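Local coordinates for Abbfa_003403 (Acinetobacter baumannii, PDB 4ZXH), which is a four-domain nonribosomal peptide synthetase whose condensation, adenylation, carrier and thioesterase domains probably assemble and release a peptide product, at residues 765-770 against 845-850; 849-854 against 864-869. One frame throughout, in Å; residues are numbered along the deposited sequence.

Interaction 1 (765-770 against 845-850); sequences PTETTV and RLYRTG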
ATOM      1  N   PRO A 765      -0.526  14.297 -28.370  1.00 34.39           N
ATOM      2  CA  PRO A 765       0.641  13.806 -29.098  1.00 23.07           C
ATOM      3  C   PRO A 765       0.969  14.745 -30.240  1.00 31.54           C
ATOM      4  O   PRO A 765       0.067  15.430 -30.714  1.00 33.39           O
ATOM      5  CB  PRO A 765       0.178  12.450 -29.629  1.00 26.59           C
ATOM      6  CG  PRO A 765      -1.295  12.614 -29.784  1.00 33.88           C
ATOM      7  CD  PRO A 765      -1.728  13.483 -28.630  1.00 32.93           C
ATOM      8  N   THR A 766       2.227  14.762 -30.674  1.00 30.51           N
ATOM      9  CA  THR A 766       2.665  15.562 -31.804  1.00 21.43           C
ATOM     10  C   THR A 766       1.813  15.275 -33.055  1.00 34.65           C
ATOM     11  O   THR A 766       1.603  16.158 -33.901  1.00 37.82           O
ATOM     12  CB  THR A 766       4.177  15.305 -32.113  1.00 21.64           C
ATOM     13  OG1 THR A 766       4.991  15.733 -31.008  1.00 21.66           O
ATOM     14  CG2 THR A 766       4.633  16.056 -33.359  1.00 24.30           C
ATOM     15  N   GLU A 767       1.301  14.051 -33.156  1.00 32.54           N
ATOM     16  CA  GLU A 767       0.526  13.616 -34.320  1.00 27.19           C
ATOM     17  C   GLU A 767      -0.871  14.243 -34.422  1.00 28.57           C
ATOM     18  O   GLU A 767      -1.538  14.087 -35.442  1.00 30.82           O
ATOM     19  CB  GLU A 767       0.393  12.088 -34.317  1.00 26.23           C
ATOM     20  CG  GLU A 767       1.683  11.324 -34.633  1.00 33.02           C
ATOM     21  CD  GLU A 767       2.578  11.087 -33.411  1.00 38.22           C
ATOM     22  OE1 GLU A 767       2.464  11.852 -32.423  1.00 25.43           O
ATOM     23  OE2 GLU A 767       3.402  10.131 -33.445  1.00 44.10           O
ATOM     24  N   THR A 768      -1.326  14.948 -33.393  1.00 23.71           N
ATOM     25  CA  THR A 768      -2.638  15.590 -33.495  1.00 30.27           C
ATOM     26  C   THR A 768      -2.537  17.079 -33.216  1.00 30.07           C
ATOM     27  O   THR A 768      -3.530  17.737 -32.882  1.00 27.26           O
ATOM     28  CB  THR A 768      -3.691  14.951 -32.547  1.00 37.73           C
ATOM     29  OG1 THR A 768      -3.191  14.913 -31.205  1.00 47.53           O
ATOM     30  CG2 THR A 768      -4.011  13.538 -32.994  1.00 35.64           C
ATOM     31  N   THR A 769      -1.315  17.578 -33.371  1.00 23.27           N
ATOM     32  CA  THR A 769      -0.955  19.010 -33.360  1.00 34.52           C
ATOM     33  C   THR A 769      -0.931  19.676 -31.982  1.00 38.69           C
ATOM     34  O   THR A 769      -1.940  20.203 -31.514  1.00 45.03           O
ATOM     35  CB  THR A 769      -1.872  19.824 -34.272  1.00 25.55           C
ATOM     36  OG1 THR A 769      -1.936  19.187 -35.550  1.00 30.67           O
ATOM     37  CG2 THR A 769      -1.332  21.229 -34.450  1.00 27.00           C
ATOM     38  N   VAL A 770       0.260  19.655 -31.375  1.00 39.71           N
ATOM     39  CA  VAL A 770       0.582  20.290 -30.090  1.00 37.65           C
ATOM     40  C   VAL A 770      -0.260  19.768 -28.925  1.00 41.27           C
ATOM     41  O   VAL A 770       0.147  18.840 -28.234  1.00 59.24           O
ATOM     42  CB  VAL A 770       0.447  21.825 -30.155  1.00 37.72           C
ATOM     43  CG1 VAL A 770       1.073  22.425 -28.914  1.00 41.49           C
ATOM     44  CG2 VAL A 770       1.139  22.386 -31.404  1.00 22.78           C
ATOM     45  N   ARG A 845     -11.305   9.866 -39.992  1.00 47.48           N
ATOM     46  CA  ARG A 845      -9.938   9.451 -39.753  1.00 45.66           C
ATOM     47  C   ARG A 845      -9.567   9.668 -38.280  1.00 50.84           C
ATOM     48  O   ARG A 845      -9.918  10.696 -37.688  1.00 56.46           O
ATOM     49  CB  ARG A 845      -9.007  10.226 -40.684  1.00 35.62           C
ATOM     50  CG  ARG A 845      -7.599   9.676 -40.824  1.00 34.33           C
ATOM     51  CD  ARG A 845      -6.945  10.320 -42.025  1.00 33.77           C
ATOM     52  NE  ARG A 845      -5.551   9.942 -42.228  1.00 37.06           N
ATOM     53  CZ  ARG A 845      -4.524  10.757 -42.007  1.00 36.78           C
ATOM     54  NH1 ARG A 845      -4.733  12.001 -41.575  1.00 30.09           N
ATOM     55  NH2 ARG A 845      -3.287  10.334 -42.235  1.00 34.82           N
ATOM     56  N   LEU A 846      -8.882   8.685 -37.695  1.00 45.90           N
ATOM     57  CA  LEU A 846      -8.488   8.726 -36.287  1.00 42.15           C
ATOM     58  C   LEU A 846      -7.023   8.381 -36.092  1.00 42.93           C
ATOM     59  O   LEU A 846      -6.410   7.707 -36.922  1.00 45.56           O
ATOM     60  CB  LEU A 846      -9.313   7.756 -35.443  1.00 42.38           C
ATOM     61  CG  LEU A 846     -10.830   7.736 -35.497  1.00 37.63           C
ATOM     62  CD1 LEU A 846     -11.336   6.615 -34.596  1.00 38.91           C
ATOM     63  CD2 LEU A 846     -11.364   9.072 -35.056  1.00 37.36           C
ATOM     64  N   TYR A 847      -6.470   8.831 -34.972  1.00 42.21           N
ATOM     65  CA  TYR A 847      -5.082   8.561 -34.649  1.00 34.46           C
ATOM     66  C   TYR A 847      -4.967   7.730 -33.390  1.00 33.80           C
ATOM     67  O   TYR A 847      -5.609   8.011 -32.376  1.00 44.12           O
ATOM     68  CB  TYR A 847      -4.279   9.859 -34.487  1.00 35.67           C
ATOM     69  CG  TYR A 847      -2.911   9.599 -33.879  1.00 34.81           C
ATOM     70  CD1 TYR A 847      -1.907   8.961 -34.614  1.00 31.81           C
ATOM     71  CD2 TYR A 847      -2.632   9.960 -32.566  1.00 27.94           C
ATOM     72  CE1 TYR A 847      -0.657   8.701 -34.051  1.00 33.86           C
ATOM     73  CE2 TYR A 847      -1.390   9.705 -32.002  1.00 37.82           C
ATOM     74  CZ  TYR A 847      -0.407   9.081 -32.748  1.00 37.82           C
ATOM     75  OH  TYR A 847       0.812   8.839 -32.176  1.00 37.05           O
ATOM     76  N   ARG A 848      -4.128   6.706 -33.469  1.00 34.56           N
ATOM     77  CA  ARG A 848      -3.905   5.749 -32.392  1.00 32.40           C
ATOM     78  C   ARG A 848      -2.714   6.175 -31.513  1.00 42.29           C
ATOM     79  O   ARG A 848      -1.545   6.141 -31.946  1.00 45.21           O
ATOM     80  CB  ARG A 848      -3.679   4.375 -33.015  1.00 36.64           C
ATOM     81  CG  ARG A 848      -3.331   3.300 -32.066  1.00 45.38           C
ATOM     82  CD  ARG A 848      -3.189   1.974 -32.772  1.00 45.15           C
ATOM     83  NE  ARG A 848      -3.425   0.901 -31.818  1.00 51.88           N
ATOM     84  CZ  ARG A 848      -3.685  -0.348 -32.163  1.00 55.71           C
ATOM     85  NH1 ARG A 848      -3.722  -0.672 -33.449  1.00 64.52           N
ATOM     86  NH2 ARG A 848      -3.900  -1.263 -31.225  1.00 51.45           N
ATOM     87  N   THR A 849      -3.004   6.568 -30.275  1.00 40.79           N
ATOM     88  CA  THR A 849      -1.997   7.231 -29.449  1.00 34.40           C
ATOM     89  C   THR A 849      -1.080   6.331 -28.639  1.00 37.97           C
ATOM     90  O   THR A 849      -0.060   6.786 -28.138  1.00 48.62           O
ATOM     91  CB  THR A 849      -2.643   8.168 -28.455  1.00 33.41           C
ATOM     92  OG1 THR A 849      -3.361   7.385 -27.498  1.00 35.21           O
ATOM     93  CG2 THR A 849      -3.578   9.123 -29.162  1.00 27.86           C
ATOM     94  N   GLY A 850      -1.444   5.074 -28.463  1.00 37.71           N
ATOM     95  CA  GLY A 850      -0.607   4.184 -27.684  1.00 29.73           C
ATOM     96  C   GLY A 850      -0.598   4.547 -26.213  1.00 45.59           C
ATOM     97  O   GLY A 850       0.171   3.961 -25.438  1.00 46.97           O
TER

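Interaction 2 (849-854 against 864-869); sequences TGDKVC and HGRLDF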
ATOM      1  N   THR A 849      -3.004   6.568 -30.275  1.00 40.79           N
ATOM      2  CA  THR A 849      -1.997   7.231 -29.449  1.00 34.40           C
ATOM      3  C   THR A 849      -1.080   6.331 -28.639  1.00 37.97           C
ATOM      4  O   THR A 849      -0.060   6.786 -28.138  1.00 48.62           O
ATOM      5  CB  THR A 849      -2.643   8.168 -28.455  1.00 33.41           C
ATOM      6  OG1 THR A 849      -3.361   7.385 -27.498  1.00 35.21           O
ATOM      7  CG2 THR A 849      -3.578   9.123 -29.162  1.00 27.86           C
ATOM      8  N   GLY A 850      -1.444   5.074 -28.463  1.00 37.71           N
ATOM      9  CA  GLY A 850      -0.607   4.184 -27.684  1.00 29.73           C
ATOM     10  C   GLY A 850      -0.598   4.547 -26.213  1.00 45.59           C
ATOM     11  O   GLY A 850       0.171   3.961 -25.438  1.00 46.97           O
ATOM     12  N   ASP A 851      -1.453   5.504 -25.829  1.00 41.81           N
ATOM     13  CA  ASP A 851      -1.627   5.921 -24.429  1.00 34.28           C
ATOM     14  C   ASP A 851      -2.730   5.133 -23.703  1.00 41.16           C
ATOM     15  O   ASP A 851      -3.829   4.936 -24.226  1.00 43.65           O
ATOM     16  CB  ASP A 851      -1.940   7.426 -24.345  1.00 34.37           C
ATOM     17  CG  ASP A 851      -0.678   8.312 -24.400  1.00 48.79           C
ATOM     18  OD1 ASP A 851       0.439   7.798 -24.153  1.00 53.89           O
ATOM     19  OD2 ASP A 851      -0.805   9.535 -24.668  1.00 47.60           O
ATOM     20  N   LYS A 852      -2.439   4.691 -22.488  1.00 43.66           N
ATOM     21  CA  LYS A 852      -3.442   4.021 -21.668  1.00 40.83           C
ATOM     22  C   LYS A 852      -4.253   5.051 -20.899  1.00 35.13           C
ATOM     23  O   LYS A 852      -3.705   5.826 -20.122  1.00 41.28           O
ATOM     24  CB  LYS A 852      -2.765   3.050 -20.704  1.00 50.21           C
ATOM     25  CG  LYS A 852      -3.679   2.047 -20.050  1.00 50.54           C
ATOM     26  CD  LYS A 852      -2.864   1.186 -19.112  1.00 47.83           C
ATOM     27  CE  LYS A 852      -3.537  -0.143 -18.847  1.00 49.04           C
ATOM     28  NZ  LYS A 852      -2.689  -0.943 -17.920  1.00 59.05           N
ATOM     29  N   VAL A 853      -5.558   5.061 -21.120  1.00 39.30           N
ATOM     30  CA  VAL A 853      -6.452   6.053 -20.523  1.00 34.11           C
ATOM     31  C   VAL A 853      -7.659   5.363 -19.889  1.00 45.51           C
ATOM     32  O   VAL A 853      -8.123   4.322 -20.367  1.00 47.83           O
ATOM     33  CB  VAL A 853      -6.904   7.085 -21.592  1.00 37.77           C
ATOM     34  CG1 VAL A 853      -8.219   7.731 -21.229  1.00 46.08           C
ATOM     35  CG2 VAL A 853      -5.830   8.149 -21.788  1.00 31.89           C
ATOM     36  N   CYS A 854      -8.149   5.910 -18.781  1.00 48.61           N
ATOM     37  CA  CYS A 854      -9.336   5.354 -18.144  1.00 44.24           C
ATOM     38  C   CYS A 854     -10.562   6.237 -18.393  1.00 44.78           C
ATOM     39  O   CYS A 854     -10.531   7.451 -18.179  1.00 44.20           O
ATOM     40  CB  CYS A 854      -9.121   5.156 -16.635  1.00 39.31           C
ATOM     41  SG  CYS A 854     -10.446   4.136 -15.819  1.00 52.47           S
ATOM     42  N   HIS A 864      -2.661   7.109 -17.723  1.00 32.85           N
ATOM     43  CA  HIS A 864      -1.977   6.059 -16.974  1.00 34.58           C
ATOM     44  C   HIS A 864      -0.886   5.496 -17.867  1.00 43.92           C
ATOM     45  O   HIS A 864      -0.480   4.328 -17.748  1.00 41.96           O
ATOM     46  CB  HIS A 864      -2.968   4.982 -16.557  1.00 35.88           C
ATOM     47  CG  HIS A 864      -4.103   5.500 -15.723  1.00 46.01           C
ATOM     48  ND1 HIS A 864      -4.109   5.429 -14.343  1.00 44.91           N
ATOM     49  CD2 HIS A 864      -5.257   6.121 -16.072  1.00 35.24           C
ATOM     50  CE1 HIS A 864      -5.227   5.964 -13.883  1.00 47.23           C
ATOM     51  NE2 HIS A 864      -5.940   6.393 -14.911  1.00 48.02           N
ATOM     52  N   GLY A 865      -0.365   6.398 -18.694  1.00 47.02           N
ATOM     53  CA  GLY A 865      -0.125   6.120 -20.094  1.00 49.31           C
ATOM     54  C   GLY A 865       0.910   5.161 -20.566  1.00 46.13           C
ATOM     55  O   GLY A 865       1.758   4.711 -19.803  1.00 56.19           O
ATOM     56  N   ARG A 866       0.779   4.848 -21.849  1.00 50.46           N
ATOM     57  CA  ARG A 866       1.718   4.038 -22.612  1.00 55.92           C
ATOM     58  C   ARG A 866       1.477   2.533 -22.319  1.00 40.95           C
ATOM     59  O   ARG A 866       2.034   1.960 -21.392  1.00 42.66           O
ATOM     60  CB  ARG A 866       3.142   4.512 -22.312  1.00 36.54           C
ATOM     61  CG  ARG A 866       4.218   4.332 -23.387  1.00 50.59           C
ATOM     62  CD  ARG A 866       3.836   4.465 -24.835  1.00 52.66           C
ATOM     63  NE  ARG A 866       3.282   5.757 -25.209  1.00 42.92           N
ATOM     64  CZ  ARG A 866       2.812   6.026 -26.429  1.00 50.23           C
ATOM     65  NH1 ARG A 866       2.851   5.096 -27.390  1.00 46.22           N
ATOM     66  NH2 ARG A 866       2.307   7.233 -26.690  1.00 62.44           N
ATOM     67  N   LEU A 867       0.610   1.928 -23.134  1.00 46.13           N
ATOM     68  CA  LEU A 867       0.271   0.512 -23.088  1.00 51.21           C
ATOM     69  C   LEU A 867       1.475  -0.425 -23.078  1.00 75.80           C
ATOM     70  O   LEU A 867       1.410  -1.524 -22.530  1.00 77.36           O
ATOM     71  CB  LEU A 867      -0.599   0.176 -24.292  1.00 51.57           C
ATOM     72  CG  LEU A 867      -1.907   0.956 -24.441  1.00 53.38           C
ATOM     73  CD1 LEU A 867      -2.382   0.866 -25.859  1.00 53.60           C
ATOM     74  CD2 LEU A 867      -2.991   0.438 -23.519  1.00 49.99           C
ATOM     75  N   ASP A 868       2.562   0.006 -23.711  1.00 86.85           N
ATOM     76  CA  ASP A 868       3.765  -0.813 -23.831  1.00 99.45           C
ATOM     77  C   ASP A 868       4.466  -1.083 -22.503  1.00 98.20           C
ATOM     78  O   ASP A 868       5.256  -2.019 -22.413  1.00100.32           O
ATOM     79  CB  ASP A 868       4.762  -0.158 -24.795  1.00109.87           C
ATOM     80  CG  ASP A 868       4.854  -0.884 -26.130  1.00123.76           C
ATOM     81  OD1 ASP A 868       4.059  -1.822 -26.364  1.00131.54           O
ATOM     82  OD2 ASP A 868       5.727  -0.519 -26.945  1.00124.69           O
ATOM     83  N   PHE A 869       4.190  -0.277 -21.476  1.00 93.41           N
ATOM     84  CA  PHE A 869       4.896  -0.439 -20.210  1.00 93.64           C
ATOM     85  C   PHE A 869       4.168  -1.334 -19.212  1.00 97.87           C
ATOM     86  O   PHE A 869       2.939  -1.332 -19.104  1.00 89.20           O
ATOM     87  CB  PHE A 869       5.229   0.924 -19.592  1.00 95.18           C
ATOM     88  CG  PHE A 869       5.990   1.835 -20.531  1.00108.02           C
ATOM     89  CD1 PHE A 869       6.744   1.299 -21.582  1.00108.06           C
ATOM     90  CD2 PHE A 869       6.040   3.204 -20.316  1.00114.72           C
ATOM     91  CE1 PHE A 869       7.459   2.118 -22.451  1.00106.78           C
ATOM     92  CE2 PHE A 869       6.776   4.034 -21.171  1.00114.96           C
ATOM     93  CZ  PHE A 869       7.481   3.487 -22.245  1.00110.88           C
TER

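Interaction 1 (765-770 against 845-850)
Glu767 starts over one face of the Tyr847 ring and runs out past its rim to the phenol oxygen. CB makes a CH-pi contact over the face, offset toward the rim, 3.6 Å from the ring centroid. CG lies farther out, 3.6 Å from both CE1 and CZ of Tyr847. There the chain bends (chi2 85°), which turns the carboxylate toward the phenol end, with OE2 3.2 Å from Tyr847 OH. The carboxylate plane is only 27° from that of the ring, and OE2 is hydrogen-bonded to Tyr823 OH, a second tyrosine that helps fix its rotation. Tyr847 reaches the loop because its CG is anti to the backbone N (chi1 168°). The Pro765 ring packs alongside, with CG 3.7 Å from CE2 of Tyr847, and Thr768 CG2 sits 3.9 Å from CD2 of Tyr847. Pro765 O accepts the backbone N-H of Thr768, closing the turn of this Pro-Thr-Glu segment, which matches the A5 motif of adenylation domains. The contact is buried: it joins the loop between strands 756-763 and 773-777 to strand 846-855, with Ile814 of strand 809-816 packed on Pro765 and Thr768, Val637 of strand 635-640 touching Glu767, and Phe834 meeting the Tyr847 ring.

Interaction 2 (849-854 against 864-869)
Gly850 O is approached by three groups of the 864-869 loop: the N-H of Leu867 bonds to it at 3.1 Å, the CA-H of Arg866 makes a 3.2 Å contact with it, and the Arg866 guanidinium lays one face over it. The segments carry the Thr-Gly-Asp and Gly-Arg-Leu-Asp sequences of adenylation motifs A7 and A8; in relatives the latter lies at the hinge to the C-terminal subdomain. After strand 861-863 the chain keeps irregular backbone bonds to strand 846-855, without being a regular strand. His864 N donates to Lys852 O at 2.9 Å, nearly along the C=O axis, but the pairing then slips by one residue, leaving the N atoms of Lys852 and Arg866, both donors, facing each other. Arg866 starts out away from the strand, and bends at chi2 (34°) and chi3 (60°) fold its tip back. NH2 makes a salt bridge to Asp851 OD1 (3.2 Å), the carboxylate and guanidinium planes 72° apart, and a weak bond to Thr849 O. Thr849 OG1 accepts from Asp851 N in an ST turn and is also hydrogen-bonded to Leu812 O. Leu867 CD2 packs on the aliphatic start of Lys852, 3.8 Å from its CB. The His864 ring, held by Glu879 through ND1 and Thr862 through NE2, has this NE2 3.8 Å from Cys854 CB.

In the fold
Strand 846-855 is common to both interactions, which overlap at Thr849 and Gly850 and have centres about 13 Å apart. Interaction 1 is buried: the first half of the strand meets a loop distant in sequence through a tyrosine ring packed against proline, threonine and the chain of a glutamate, with no clear hydrogen bond across it. Interaction 2 is partly buried, and the later half of the strand meets the chain soon after the neighbouring strand 861-863, largely through backbone bonds and a salt bridge, with exposed Leu867 at its margin. Interaction 1 thus joins the strand to the loop beyond strand 756-763 of the large mixed sheet, whereas interaction 2 ties it to the segment leading on toward helix 880-888.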